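Long-range contacts in heavy metal cation tricomponent efflux pump ZneA(CzcA-like) (Cupriavidus metallidurans, PDB 4K0J), which probably exports zinc and related heavy metal cations in exchange for protons, as a trimeric inner-membrane pump of the RND family: residues L142-R147 with L311-V315; L149-S153 with P277-Q281; D172-F176 with Q593-E599; N209-G215 with V227-I233. All blocks are in the same frame, centred on the assembly; numbering follows the deposited sequence.

Contacts 1, 2 and 3 belong to one region of the porter part and reach the same antiparallel sheet; contact 4 lies about 35 Å or more from them, centre to centre. Contact 1 is partly buried, with several exposed residues, and relies on an aspartate and backbone N-H groups. Contact 2 is buried, with no hydrogen bond across its segments; methyls pack on backbone and on an aspartate carboxylate. It touches contact 1 through L152 and contact 3 through Q281 and F176, whose strands are neighbours. Contact 3 joins that sheet to a second one, with a ring among carbonyls. Contact 4 is also buried, in part by a neighbouring subunit, and combines hairpin backbone bonds with asparagine amides.

Contact 1. Residues L142-R147 with L311-V315; sequences LVSKTR and LPKDV
An ST motif at S144, whose hydroxyl also meets D314, lies at the exit of strand 135-143 in the porter part of the pump. The loop opens a beta-alpha-beta crossover from strand 135-143 through helix 149-164 to strand 170-177. The other segment is the loop between helix 292-310 and strand 316-319.

S144 OG accepts a bond from R147 N, 3.0 Å away, which closes the turn. Its chi1 of 179° sets OG opposite the backbone N and turns it to D314. S144 OG lies 2.7 Å from D314 O and 3.0 Å from D314 OD2. The single proton can serve either oxygen, and the geometry does not settle which. D314 OD2 also takes the N-H of K145, at 2.8 Å and an angle of 168°. This bond comes to the syn side of the carboxylate, close to its plane. T146 N adds only a weak bond to D314 OD2. Together the backbone N-H groups probably stabilise the negative charge of D314.

Beyond the aspartate the contact is packing of the R147 chain and apolar side chains. The bent chain of R147 crosses V315 at about a right angle. V315 CG2 sits at the edge of the guanidinium, while P312 CB lies over one face, toward the rim. L155 of helix 149-164 packs on both P312 and V315. V143 is hydrogen-bonded through its backbone to K316, the residue after V315. V143 O also receives a CA-H contact from V315 CA at 3.3 Å. Deeper in, L142 CD1 meets L311 CD1 at 3.9 Å and V315 CG1 at 3.8 Å.

Contact 2. Residues L149-S153 with P277-Q281; sequences LRELS and PDTIQ
L149 has a chi1 of -163°, which sets CG opposite its backbone N and sends both methyls to D278 and T279. I280 is extended at both torsions (chi1 175°, chi2 169°), which carries CD1 out to S153. These torsions join helix 149-164 to strand 280-287 in an alpha/beta layer of the porter part, where the helix packs on the antiparallel sheet.

The two methyls of L149 divide the work. L149 CD1 rests on the backbone, 3.6 Å from T279 CA and 3.4 Å from D278 O. L149 CD2 meets the carboxylate of D278, at 3.4 Å from D278 CG and at nearly the same distance from both oxygens. That carboxylate makes a salt bridge with R267, and L149 also touches R267.

I280 CG2 touches both L149 CD1 and, nearly a turn later in the helix, L152 CB, each at 4.1 Å. No hydrogen bond crosses between the two segments. The hydroxyl of S153 is bonded within its own helix to L149 O, and also to L179 N. L149 O also takes S153 N, which comes from the opposite face of its plane. I280 CD1 ends over the helix backbone, 3.8 Å from S153 CA.

Contact 3. Residues D172-F176 with Q593-E599; sequences DVANF and QVGRNDE
F176 reaches from the edge of one porter sheet into a bend at the end of strand 587-595, which belongs to another sheet. Its CB starts beside N597 CB, 4.1 Å away, and CD1 keeps to the same atom at 3.7 Å. Q593 CB lies over one face, 3.6 Å from F176 CE1 and 4.0 Å from the ring centroid, a CH-pi contact. The opposite face has R596 O and N597 N. At the edge the tip CZ meets V594 O at 3.2 Å, with G595 O near the ring plane as well. The ring is thus framed by the backbone of the bend, and a chi1 of -165° carries it there from strand 170-177.

The loop after the bend turns back along the strand. N175 ND2 donates to D598 OD1 at 2.8 Å, with an angle of 159°. The acceptor lies in the amide plane of N175, but the donor stands well above the carboxylate plane of D598; the two planes are nearly perpendicular. The other end of the amide, N175 OD1, bonds to Q156 of helix 149-164; the carboxylate on the other side supports this orientation of the amide. F157 of the same helix touches both N175 and D598.

E599 and N597 are poorly ordered. E599 bends at chi2 along the strand edge. Its OE2 takes a weak bond from N175 N at 3.3 Å.

Contact 4. Residues N209-G215 with V227-I233; sequences NNANAGG and VRGVGLI
The amide of N212 has V230 against one face, with V230 CA 3.5 Å from N212 CG. On the same side V230 CG1 comes 3.5 Å from N212 ND2. The amide of N210 is wedged between L232 CD1 and I233 CG2, which lie obliquely on opposite sides of its plane. N210 has a chi1 of 177°, which turns OD1 to the other segment. N210 OD1 accepts from I233 N at 2.9 Å; the donor lies nearly in line with the C=O bond (166°). N212 OD1 accepts from L232 N and G231 N, but both distances are so short that their detail is doubtful.

Further along, the two segments run on as the antiparallel strands of a hairpin. G215 N donates to V227 O at 2.8 Å, and G229 N to A213 O at 3.0 Å. G214 and R228 form a non-hydrogen-bonded pair between these bonds.

The contact lies at the base of hairpin 214-220/223-230. V227 to V230 pair in parallel with a strand of a neighbouring subunit, so the sheet continues across the interface. R228 makes salt bridges there with E59 and E60 of that subunit, and N212 ND2 bonds to the same E60. At the other end N210, L232 and I233 pack on strand 741-747, and I233 also on helix 236-239.

Contact 1. Residues L142-R147 with L311-V315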
# COMPACT_ATOMS: atom_id res chain seq x y z
N LEU C 142 7.01 20.51 32.96
CA LEU C 142 7.44 21.90 32.99
C LEU C 142 7.66 22.34 34.44
O LEU C 142 6.69 22.47 35.20
CB LEU C 142 6.38 22.80 32.34
CG LEU C 142 6.42 23.08 30.83
CD1 LEU C 142 7.78 23.62 30.42
CD2 LEU C 142 6.07 21.85 30.02
N VAL C 143 8.91 22.57 34.83
CA VAL C 143 9.16 23.12 36.16
C VAL C 143 9.46 24.61 36.15
O VAL C 143 9.98 25.16 35.17
CB VAL C 143 10.30 22.41 36.92
CG1 VAL C 143 9.96 20.95 37.15
CG2 VAL C 143 11.61 22.57 36.18
N SER C 144 9.10 25.25 37.26
CA SER C 144 9.34 26.66 37.49
C SER C 144 9.14 26.93 38.98
O SER C 144 8.53 26.13 39.68
CB SER C 144 8.38 27.52 36.68
OG SER C 144 8.60 28.89 36.93
N LYS C 145 9.65 28.06 39.45
CA LYS C 145 9.47 28.44 40.85
C LYS C 145 8.55 29.64 40.95
O LYS C 145 7.87 29.84 41.96
CB LYS C 145 10.83 28.74 41.50
CG LYS C 145 11.74 27.52 41.61
CD LYS C 145 13.01 27.82 42.38
CE LYS C 145 13.81 26.54 42.62
NZ LYS C 145 15.06 26.78 43.41
N THR C 146 8.53 30.43 39.87
CA THR C 146 7.83 31.71 39.84
C THR C 146 6.58 31.71 38.96
O THR C 146 5.71 32.57 39.10
CB THR C 146 8.75 32.83 39.33
OG1 THR C 146 8.95 32.68 37.92
CG2 THR C 146 10.09 32.78 40.04
N ARG C 147 6.49 30.75 38.04
CA ARG C 147 5.41 30.75 37.07
C ARG C 147 4.20 29.94 37.51
O ARG C 147 4.33 28.92 38.20
CB ARG C 147 5.91 30.24 35.72
CG ARG C 147 5.24 30.93 34.56
CD ARG C 147 6.19 31.12 33.39
NE ARG C 147 7.40 31.84 33.78
CZ ARG C 147 7.52 33.16 33.77
NH1 ARG C 147 6.50 33.91 33.39
NH2 ARG C 147 8.67 33.73 34.14
N LEU C 311 11.89 28.85 25.65
CA LEU C 311 11.16 29.05 26.90
C LEU C 311 11.66 30.24 27.71
O LEU C 311 12.83 30.61 27.62
CB LEU C 311 11.22 27.79 27.76
CG LEU C 311 10.51 26.54 27.22
CD1 LEU C 311 10.52 25.43 28.25
CD2 LEU C 311 9.09 26.87 26.78
N PRO C 312 10.77 30.86 28.50
CA PRO C 312 11.19 31.88 29.46
C PRO C 312 12.16 31.25 30.45
O PRO C 312 12.12 30.03 30.66
CB PRO C 312 9.89 32.24 30.18
CG PRO C 312 8.83 31.95 29.20
CD PRO C 312 9.30 30.73 28.46
N LYS C 313 13.02 32.06 31.04
CA LYS C 313 13.95 31.56 32.03
C LYS C 313 13.19 31.11 33.28
O LYS C 313 12.06 31.56 33.52
CB LYS C 313 15.01 32.62 32.35
CG LYS C 313 16.29 32.50 31.51
CD LYS C 313 16.01 32.28 30.02
CE LYS C 313 15.49 33.54 29.34
NZ LYS C 313 15.22 33.34 27.89
N ASP C 314 13.81 30.23 34.06
CA ASP C 314 13.14 29.55 35.17
C ASP C 314 11.85 28.89 34.71
O ASP C 314 10.84 28.91 35.41
CB ASP C 314 12.89 30.47 36.37
CG ASP C 314 12.52 29.69 37.63
OD1 ASP C 314 13.43 29.07 38.23
OD2 ASP C 314 11.33 29.70 38.00
N VAL C 315 11.89 28.36 33.50
CA VAL C 315 10.89 27.43 33.02
C VAL C 315 11.69 26.39 32.26
O VAL C 315 12.22 26.67 31.18
CB VAL C 315 9.84 28.09 32.11
CG1 VAL C 315 9.12 27.05 31.27
CG2 VAL C 315 8.84 28.87 32.95

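Contact 2. Residues L149-S153 with P277-Q281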
# COMPACT_ATOMS: atom_id res chain seq x y z
N LEU C 149 0.51 27.78 37.05
CA LEU C 149 0.08 26.63 36.25
C LEU C 149 -0.64 26.99 34.94
O LEU C 149 -0.59 26.23 33.98
CB LEU C 149 -0.80 25.71 37.10
CG LEU C 149 -0.99 24.30 36.54
CD1 LEU C 149 0.35 23.61 36.40
CD2 LEU C 149 -1.93 23.49 37.40
N ARG C 150 -1.30 28.14 34.90
CA ARG C 150 -1.95 28.57 33.66
C ARG C 150 -0.88 28.98 32.65
O ARG C 150 -0.94 28.59 31.47
CB ARG C 150 -2.95 29.71 33.92
CG ARG C 150 -3.70 30.20 32.67
CD ARG C 150 -3.05 31.46 32.06
NE ARG C 150 -3.71 31.89 30.83
CZ ARG C 150 -3.43 33.03 30.19
NH1 ARG C 150 -2.51 33.85 30.68
NH2 ARG C 150 -4.07 33.36 29.07
N GLU C 151 0.10 29.76 33.10
CA GLU C 151 1.21 30.17 32.24
C GLU C 151 1.99 28.97 31.73
O GLU C 151 2.34 28.90 30.55
CB GLU C 151 2.14 31.14 32.97
CG GLU C 151 1.52 32.50 33.24
CD GLU C 151 2.56 33.57 33.53
OE1 GLU C 151 2.61 34.57 32.78
OE2 GLU C 151 3.32 33.42 34.51
N LEU C 152 2.24 28.01 32.61
CA LEU C 152 2.89 26.77 32.22
C LEU C 152 2.03 25.97 31.25
O LEU C 152 2.55 25.25 30.40
CB LEU C 152 3.23 25.93 33.45
CG LEU C 152 4.21 26.60 34.39
CD1 LEU C 152 4.72 25.61 35.43
CD2 LEU C 152 5.36 27.21 33.60
N SER C 153 0.72 26.11 31.38
CA SER C 153 -0.19 25.41 30.49
C SER C 153 -0.11 25.98 29.09
O SER C 153 -0.03 25.23 28.12
CB SER C 153 -1.63 25.48 31.00
OG SER C 153 -1.75 24.82 32.25
N PRO C 277 1.28 18.99 43.95
CA PRO C 277 -0.01 18.37 43.69
C PRO C 277 -0.56 18.72 42.31
O PRO C 277 -1.31 17.94 41.74
CB PRO C 277 -0.92 18.98 44.77
CG PRO C 277 -0.01 19.76 45.69
CD PRO C 277 1.15 20.15 44.84
N ASP C 278 -0.19 19.89 41.79
CA ASP C 278 -0.79 20.38 40.55
C ASP C 278 0.22 20.93 39.54
O ASP C 278 0.47 22.13 39.50
CB ASP C 278 -1.81 21.47 40.86
CG ASP C 278 -2.99 21.45 39.92
OD1 ASP C 278 -2.99 20.61 39.00
OD2 ASP C 278 -3.90 22.29 40.10
N THR C 279 0.80 20.06 38.72
CA THR C 279 1.65 20.52 37.63
C THR C 279 1.17 20.01 36.25
O THR C 279 -0.01 19.70 36.08
CB THR C 279 3.14 20.20 37.88
OG1 THR C 279 3.93 20.69 36.79
CG2 THR C 279 3.37 18.71 38.06
N ILE C 280 2.07 19.96 35.28
CA ILE C 280 1.68 19.59 33.92
C ILE C 280 2.77 18.82 33.18
O ILE C 280 3.94 19.17 33.23
CB ILE C 280 1.30 20.85 33.12
CG1 ILE C 280 1.02 20.50 31.65
CG2 ILE C 280 2.38 21.91 33.23
CD1 ILE C 280 0.38 21.63 30.88
N GLN C 281 2.38 17.75 32.49
CA GLN C 281 3.35 16.85 31.88
C GLN C 281 3.04 16.51 30.43
O GLN C 281 1.91 16.67 29.95
CB GLN C 281 3.40 15.54 32.65
CG GLN C 281 2.28 14.61 32.26
CD GLN C 281 2.62 13.17 32.53
OE1 GLN C 281 3.53 12.87 33.30
NE2 GLN C 281 1.89 12.27 31.90

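Contact 3. Residues D172-F176 with Q593-E599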
# COMPACT_ATOMS: atom_id res chain seq x y z
N ASP C 172 2.96 11.83 18.06
CA ASP C 172 2.22 12.84 18.81
C ASP C 172 2.74 13.00 20.24
O ASP C 172 3.53 12.18 20.72
CB ASP C 172 0.72 12.52 18.83
CG ASP C 172 -0.12 13.73 19.20
OD1 ASP C 172 0.38 14.87 19.07
OD2 ASP C 172 -1.29 13.56 19.63
N VAL C 173 2.30 14.07 20.89
CA VAL C 173 2.64 14.36 22.27
C VAL C 173 1.36 14.42 23.09
O VAL C 173 0.39 15.08 22.70
CB VAL C 173 3.36 15.70 22.40
CG1 VAL C 173 4.29 15.68 23.60
CG2 VAL C 173 4.13 16.00 21.14
N ALA C 174 1.36 13.75 24.24
CA ALA C 174 0.17 13.69 25.09
C ALA C 174 0.29 14.58 26.33
O ALA C 174 1.15 14.35 27.19
CB ALA C 174 -0.10 12.25 25.50
N ASN C 175 -0.57 15.58 26.44
CA ASN C 175 -0.57 16.45 27.61
C ASN C 175 -1.39 15.87 28.75
O ASN C 175 -2.38 15.19 28.52
CB ASN C 175 -1.09 17.84 27.26
CG ASN C 175 -1.30 18.71 28.49
OD1 ASN C 175 -0.42 18.82 29.34
ND2 ASN C 175 -2.48 19.30 28.61
N PHE C 176 -0.98 16.16 29.99
CA PHE C 176 -1.77 15.82 31.16
C PHE C 176 -1.52 16.85 32.25
O PHE C 176 -0.39 17.02 32.71
CB PHE C 176 -1.42 14.41 31.65
CG PHE C 176 -2.41 13.83 32.64
CD1 PHE C 176 -2.90 12.55 32.46
CD2 PHE C 176 -2.82 14.54 33.75
CE1 PHE C 176 -3.79 11.99 33.36
CE2 PHE C 176 -3.71 13.99 34.65
CZ PHE C 176 -4.20 12.72 34.46
N GLN C 593 -0.93 10.33 37.89
CA GLN C 593 -1.85 10.82 36.89
C GLN C 593 -3.28 10.46 37.28
O GLN C 593 -3.83 9.48 36.79
CB GLN C 593 -1.54 10.20 35.53
CG GLN C 593 -0.10 10.30 35.12
CD GLN C 593 0.17 9.54 33.85
OE1 GLN C 593 1.32 9.34 33.46
NE2 GLN C 593 -0.89 9.09 33.20
N VAL C 594 -3.87 11.24 38.18
CA VAL C 594 -5.24 10.95 38.58
C VAL C 594 -6.19 11.54 37.55
O VAL C 594 -6.02 12.68 37.13
CB VAL C 594 -5.56 11.44 40.02
CG1 VAL C 594 -4.58 12.50 40.49
CG2 VAL C 594 -6.99 11.96 40.12
N GLY C 595 -7.16 10.75 37.11
CA GLY C 595 -8.15 11.24 36.18
C GLY C 595 -7.74 11.16 34.73
O GLY C 595 -6.93 10.30 34.34
N ARG C 596 -8.29 12.06 33.92
CA ARG C 596 -8.11 12.03 32.46
C ARG C 596 -7.27 13.19 31.95
O ARG C 596 -7.04 14.17 32.65
CB ARG C 596 -9.48 12.03 31.77
CG ARG C 596 -10.23 13.34 31.91
CD ARG C 596 -11.63 13.27 31.32
NE ARG C 596 -12.48 12.31 32.03
CZ ARG C 596 -13.74 12.07 31.72
NH1 ARG C 596 -14.31 12.70 30.70
NH2 ARG C 596 -14.44 11.18 32.42
N ASN C 597 -6.83 13.08 30.70
CA ASN C 597 -5.98 14.10 30.08
C ASN C 597 -6.71 14.98 29.05
O ASN C 597 -7.80 15.48 29.31
CB ASN C 597 -4.76 13.43 29.43
CG ASN C 597 -5.03 12.00 29.03
OD1 ASN C 597 -5.80 11.29 29.68
ND2 ASN C 597 -4.39 11.55 27.95
N ASP C 598 -6.09 15.16 27.89
CA ASP C 598 -6.66 16.04 26.88
C ASP C 598 -7.27 15.28 25.70
O ASP C 598 -8.39 15.57 25.27
CB ASP C 598 -5.61 17.04 26.38
CG ASP C 598 -5.19 18.04 27.45
OD1 ASP C 598 -4.78 19.17 27.10
OD2 ASP C 598 -5.28 17.70 28.65
N GLU C 599 -6.52 14.31 25.19
CA GLU C 599 -6.91 13.56 23.99
C GLU C 599 -8.18 12.73 24.18
O GLU C 599 -9.21 13.00 23.57
CB GLU C 599 -5.76 12.65 23.53
CG GLU C 599 -4.50 13.40 23.11
CD GLU C 599 -3.66 13.84 24.30
OE1 GLU C 599 -3.87 13.30 25.40
OE2 GLU C 599 -2.80 14.72 24.12

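Contact 4. Residues N209-G215 with V227-I233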
# COMPACT_ATOMS: atom_id res chain seq x y z
N ASN C 209 -22.09 36.21 15.18
CA ASN C 209 -21.40 37.48 14.93
C ASN C 209 -19.90 37.42 15.21
O ASN C 209 -19.32 38.36 15.75
CB ASN C 209 -22.07 38.64 15.68
CG ASN C 209 -22.06 38.44 17.19
OD1 ASN C 209 -21.11 38.84 17.87
ND2 ASN C 209 -23.12 37.85 17.71
N ASN C 210 -19.28 36.31 14.84
CA ASN C 210 -17.83 36.19 14.92
C ASN C 210 -17.26 35.77 13.57
O ASN C 210 -16.93 34.60 13.35
CB ASN C 210 -17.42 35.20 16.01
CG ASN C 210 -15.92 34.99 16.06
OD1 ASN C 210 -15.17 35.89 16.43
ND2 ASN C 210 -15.48 33.79 15.69
N ALA C 211 -17.15 36.73 12.66
CA ALA C 211 -16.64 36.45 11.33
C ALA C 211 -15.95 37.66 10.72
O ALA C 211 -16.30 38.80 11.02
CB ALA C 211 -17.76 35.96 10.41
N ASN C 212 -14.96 37.40 9.88
CA ASN C 212 -14.26 38.46 9.16
C ASN C 212 -14.46 38.30 7.66
O ASN C 212 -13.65 37.65 7.00
CB ASN C 212 -12.77 38.43 9.48
CG ASN C 212 -12.42 39.25 10.71
OD1 ASN C 212 -13.28 39.51 11.55
ND2 ASN C 212 -11.16 39.65 10.81
N ALA C 213 -15.52 38.88 7.13
CA ALA C 213 -15.78 38.82 5.70
C ALA C 213 -14.69 39.56 4.91
O ALA C 213 -13.99 40.42 5.45
CB ALA C 213 -17.15 39.39 5.38
N GLY C 214 -14.56 39.21 3.64
CA GLY C 214 -13.70 39.93 2.73
C GLY C 214 -14.56 40.42 1.58
O GLY C 214 -15.47 39.71 1.14
N GLY C 215 -14.28 41.62 1.10
CA GLY C 215 -15.05 42.20 0.02
C GLY C 215 -14.40 42.08 -1.35
O GLY C 215 -14.77 42.79 -2.28
N VAL C 227 -10.75 44.38 0.10
CA VAL C 227 -11.59 44.90 1.17
C VAL C 227 -11.64 43.95 2.36
O VAL C 227 -11.94 42.77 2.21
CB VAL C 227 -13.02 45.18 0.70
CG1 VAL C 227 -13.84 45.77 1.83
CG2 VAL C 227 -13.00 46.13 -0.49
N ARG C 228 -11.33 44.47 3.54
CA ARG C 228 -11.34 43.66 4.75
C ARG C 228 -12.38 44.14 5.74
O ARG C 228 -12.29 45.24 6.28
CB ARG C 228 -9.98 43.69 5.42
CG ARG C 228 -8.99 42.76 4.81
CD ARG C 228 -7.64 42.89 5.47
NE ARG C 228 -7.72 42.75 6.92
CZ ARG C 228 -6.66 42.64 7.72
NH1 ARG C 228 -6.84 42.51 9.03
NH2 ARG C 228 -5.44 42.66 7.21
N GLY C 229 -13.38 43.30 5.99
CA GLY C 229 -14.28 43.50 7.10
C GLY C 229 -13.77 42.70 8.28
O GLY C 229 -13.38 41.54 8.13
N VAL C 230 -13.75 43.31 9.46
CA VAL C 230 -13.23 42.64 10.65
C VAL C 230 -14.29 42.59 11.74
O VAL C 230 -14.72 43.63 12.25
CB VAL C 230 -11.97 43.34 11.19
CG1 VAL C 230 -11.52 42.68 12.48
CG2 VAL C 230 -10.86 43.29 10.16
N GLY C 231 -14.70 41.38 12.10
CA GLY C 231 -15.70 41.19 13.13
C GLY C 231 -15.34 40.07 14.08
O GLY C 231 -16.15 39.67 14.92
N LEU C 232 -14.13 39.56 13.94
CA LEU C 232 -13.62 38.51 14.81
C LEU C 232 -13.42 39.05 16.23
O LEU C 232 -12.77 40.08 16.41
CB LEU C 232 -12.31 37.96 14.25
CG LEU C 232 -11.80 36.63 14.80
CD1 LEU C 232 -12.73 35.49 14.41
CD2 LEU C 232 -10.39 36.36 14.30
N ILE C 233 -13.98 38.37 17.22
CA ILE C 233 -13.83 38.78 18.62
C ILE C 233 -12.39 38.58 19.09
O ILE C 233 -11.75 37.59 18.73
CB ILE C 233 -14.82 38.02 19.54
CG1 ILE C 233 -14.70 38.51 20.98
CG2 ILE C 233 -14.61 36.52 19.46
CD1 ILE C 233 -15.49 37.69 21.96